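Local structure of protein prgH (Salmonella enterica subsp. enterica serovar Typhimurium, 4G2S) at residues A[22-30]-A[63-71]. The protein forms part of the basal body of the Salmonella SPI-1 type III secretion system, here represented by a fragment with an FHA-domain fold. Residues are numbered along the deposited sequence; the frame is centred on the assembly and turned at random.
Sequences PLLTGRTLF and FEIQVDTDA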
# COMPACT_ATOMS: atom_id res chain seq x y z
N PRO A 22 6.06 22.23 1.64
CA PRO A 22 5.48 23.57 1.80
C PRO A 22 4.81 23.66 3.14
O PRO A 22 4.15 22.73 3.58
CB PRO A 22 4.43 23.64 0.67
CG PRO A 22 4.01 22.23 0.43
CD PRO A 22 5.26 21.39 0.73
N LEU A 23 4.92 24.80 3.78
CA LEU A 23 4.24 25.02 5.03
C LEU A 23 3.00 25.86 4.83
O LEU A 23 3.01 26.87 4.14
CB LEU A 23 5.14 25.77 5.99
CG LEU A 23 6.39 25.16 6.51
CD1 LEU A 23 7.14 26.22 7.30
CD2 LEU A 23 6.02 23.95 7.37
N LEU A 24 1.92 25.45 5.43
CA LEU A 24 0.73 26.32 5.45
C LEU A 24 0.75 27.27 6.63
O LEU A 24 1.43 27.06 7.63
CB LEU A 24 -0.55 25.50 5.46
CG LEU A 24 -1.18 25.33 4.08
CD1 LEU A 24 -1.66 26.69 3.52
CD2 LEU A 24 -0.24 24.65 3.09
N THR A 25 0.04 28.38 6.48
CA THR A 25 -0.18 29.24 7.62
C THR A 25 -0.80 28.40 8.69
O THR A 25 -1.71 27.61 8.42
CB THR A 25 -1.16 30.37 7.26
OG1 THR A 25 -0.67 30.98 6.08
CG2 THR A 25 -1.21 31.41 8.38
N GLY A 26 -0.33 28.58 9.92
CA GLY A 26 -0.81 27.77 11.02
C GLY A 26 0.21 26.70 11.39
O GLY A 26 1.43 26.96 11.33
N ARG A 27 -0.28 25.52 11.78
CA ARG A 27 0.52 24.44 12.37
C ARG A 27 0.69 23.31 11.37
O ARG A 27 -0.29 22.81 10.87
CB ARG A 27 -0.18 23.87 13.60
CG ARG A 27 0.23 22.43 13.98
CD ARG A 27 -0.89 21.51 14.54
NE ARG A 27 -1.40 20.46 13.62
CZ ARG A 27 -1.59 19.15 13.90
NH1 ARG A 27 -1.30 18.59 15.11
NH2 ARG A 27 -2.10 18.35 12.96
N THR A 28 1.94 22.93 11.11
CA THR A 28 2.25 21.72 10.34
C THR A 28 3.00 20.74 11.24
O THR A 28 3.99 21.11 11.84
CB THR A 28 3.09 22.07 9.09
OG1 THR A 28 2.40 23.10 8.36
CG2 THR A 28 3.22 20.89 8.19
N LEU A 29 2.49 19.52 11.30
CA LEU A 29 3.11 18.35 11.98
C LEU A 29 4.04 17.52 11.10
O LEU A 29 3.70 17.13 9.96
CB LEU A 29 2.06 17.45 12.52
CG LEU A 29 2.49 16.19 13.37
CD1 LEU A 29 3.17 16.67 14.61
CD2 LEU A 29 1.21 15.33 13.72
N PHE A 30 5.19 17.23 11.67
CA PHE A 30 6.19 16.35 11.15
C PHE A 30 6.34 15.18 12.12
O PHE A 30 6.79 15.32 13.25
CB PHE A 30 7.52 17.09 10.92
CG PHE A 30 7.43 18.10 9.83
CD1 PHE A 30 6.91 19.35 10.11
CD2 PHE A 30 7.72 17.77 8.55
CE1 PHE A 30 6.78 20.30 9.10
CE2 PHE A 30 7.60 18.73 7.50
CZ PHE A 30 7.13 19.98 7.80
N PHE A 63 7.66 17.03 15.56
CA PHE A 63 7.63 18.44 15.83
C PHE A 63 6.55 19.16 15.02
O PHE A 63 6.12 18.62 14.01
CB PHE A 63 9.02 19.05 15.59
CG PHE A 63 9.50 18.98 14.18
CD1 PHE A 63 9.30 19.99 13.29
CD2 PHE A 63 10.25 17.88 13.77
CE1 PHE A 63 9.82 19.96 12.00
CE2 PHE A 63 10.77 17.82 12.49
CZ PHE A 63 10.52 18.84 11.56
N GLU A 64 6.15 20.35 15.48
CA GLU A 64 5.26 21.22 14.72
C GLU A 64 5.97 22.49 14.40
O GLU A 64 6.64 23.08 15.23
CB GLU A 64 3.95 21.54 15.45
CG GLU A 64 3.25 20.34 16.09
CD GLU A 64 1.85 20.68 16.57
OE1 GLU A 64 1.02 19.78 16.78
OE2 GLU A 64 1.50 21.89 16.63
N ILE A 65 5.75 22.94 13.18
CA ILE A 65 6.09 24.29 12.77
C ILE A 65 4.86 25.17 12.71
O ILE A 65 3.80 24.82 12.11
CB ILE A 65 6.90 24.30 11.46
CG1 ILE A 65 8.18 23.50 11.70
CG2 ILE A 65 7.18 25.74 11.02
CD1 ILE A 65 9.26 23.72 10.69
N GLN A 66 4.96 26.32 13.40
CA GLN A 66 3.87 27.29 13.44
C GLN A 66 4.27 28.60 12.77
O GLN A 66 5.23 29.21 13.18
CB GLN A 66 3.50 27.62 14.89
CG GLN A 66 2.24 28.43 14.98
CD GLN A 66 1.76 28.65 16.41
OE1 GLN A 66 2.22 28.01 17.36
NE2 GLN A 66 0.79 29.53 16.56
N VAL A 67 3.48 29.02 11.79
CA VAL A 67 3.75 30.21 10.96
C VAL A 67 2.57 31.10 11.27
O VAL A 67 1.42 30.74 10.88
CB VAL A 67 3.75 29.86 9.46
CG1 VAL A 67 3.86 31.10 8.58
CG2 VAL A 67 4.82 28.83 9.10
N ASP A 68 2.81 32.22 11.99
CA ASP A 68 1.70 33.10 12.41
C ASP A 68 1.04 33.66 11.16
O ASP A 68 1.62 33.65 10.08
CB ASP A 68 2.09 34.22 13.44
CG ASP A 68 2.87 35.41 12.81
OD1 ASP A 68 3.47 35.26 11.71
OD2 ASP A 68 2.88 36.52 13.43
N THR A 69 -0.17 34.17 11.32
CA THR A 69 -1.01 34.54 10.18
C THR A 69 -0.27 35.59 9.35
O THR A 69 -0.32 35.58 8.13
CB THR A 69 -2.37 35.10 10.64
OG1 THR A 69 -2.21 36.43 11.13
CG2 THR A 69 -3.00 34.22 11.74
N ASP A 70 0.45 36.46 10.06
CA ASP A 70 1.25 37.51 9.46
C ASP A 70 2.51 37.06 8.73
O ASP A 70 3.07 37.83 7.93
CB ASP A 70 1.66 38.50 10.56
CG ASP A 70 1.43 39.93 10.13
OD1 ASP A 70 0.90 40.12 9.02
OD2 ASP A 70 1.75 40.86 10.90
N ALA A 71 2.98 35.84 9.01
CA ALA A 71 4.25 35.33 8.50
C ALA A 71 5.47 36.11 8.99
O ALA A 71 6.49 36.15 8.29
CB ALA A 71 4.23 35.25 6.96
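Phe30 and Phe63 pair at one end of two antiparallel strands, 26-30 against 63-67, inside one of the two sheets of this FHA-domain beta sandwich. Six backbone hydrogen bonds join the strands, two each at Gly26-Val67, Thr28-Ile65 and Phe30-Phe63. The pair illustrates how one sheet can serve two environments. Toward the core, the Phe30 and Phe63 rings lie almost parallel, 12° apart, but slid so far that they barely overlap. What settles over the Phe63 face is instead Phe30 CB, 3.7 Å from the ring centroid in a CH-pi contact. Leu23, just ahead of strand 26-33, drops its CD1 between Ile65 CG2 (3.8 Å) and Val67 CG2, while Val9 and Ile102 of the opposing sheet close over this apolar layer.

The other face carries Arg27, Leu29, Glu64 and Gln66, and there a second subunit arrives. Arg27 can be followed outward: CB stands 4.0 Å from Glu64 OE2, and with CG anti to the backbone N (chi1 157°) the next methylene comes close to that same oxygen. A bend at chi2 lays Arg27 CD beside both carboxylate oxygens of Glu64, 3.2 Å from OE2 and 3.4 Å from OE1, and a further bend at chi3 turns the guanidinium so that Leu29 CB lies over one of its faces. NH1 then makes a salt bridge to Glu64 OE1 and also donates to Gly18 O of the second subunit, whose Arg10 forms its own salt bridge with OE1. Two arginines, one from each subunit, thus converge on one carboxylate oxygen. The guanidinium and carboxylate planes stand 88° apart, and Arg27 NH1 meets Glu64 OE1 at 3.1 Å from above the carboxylate plane.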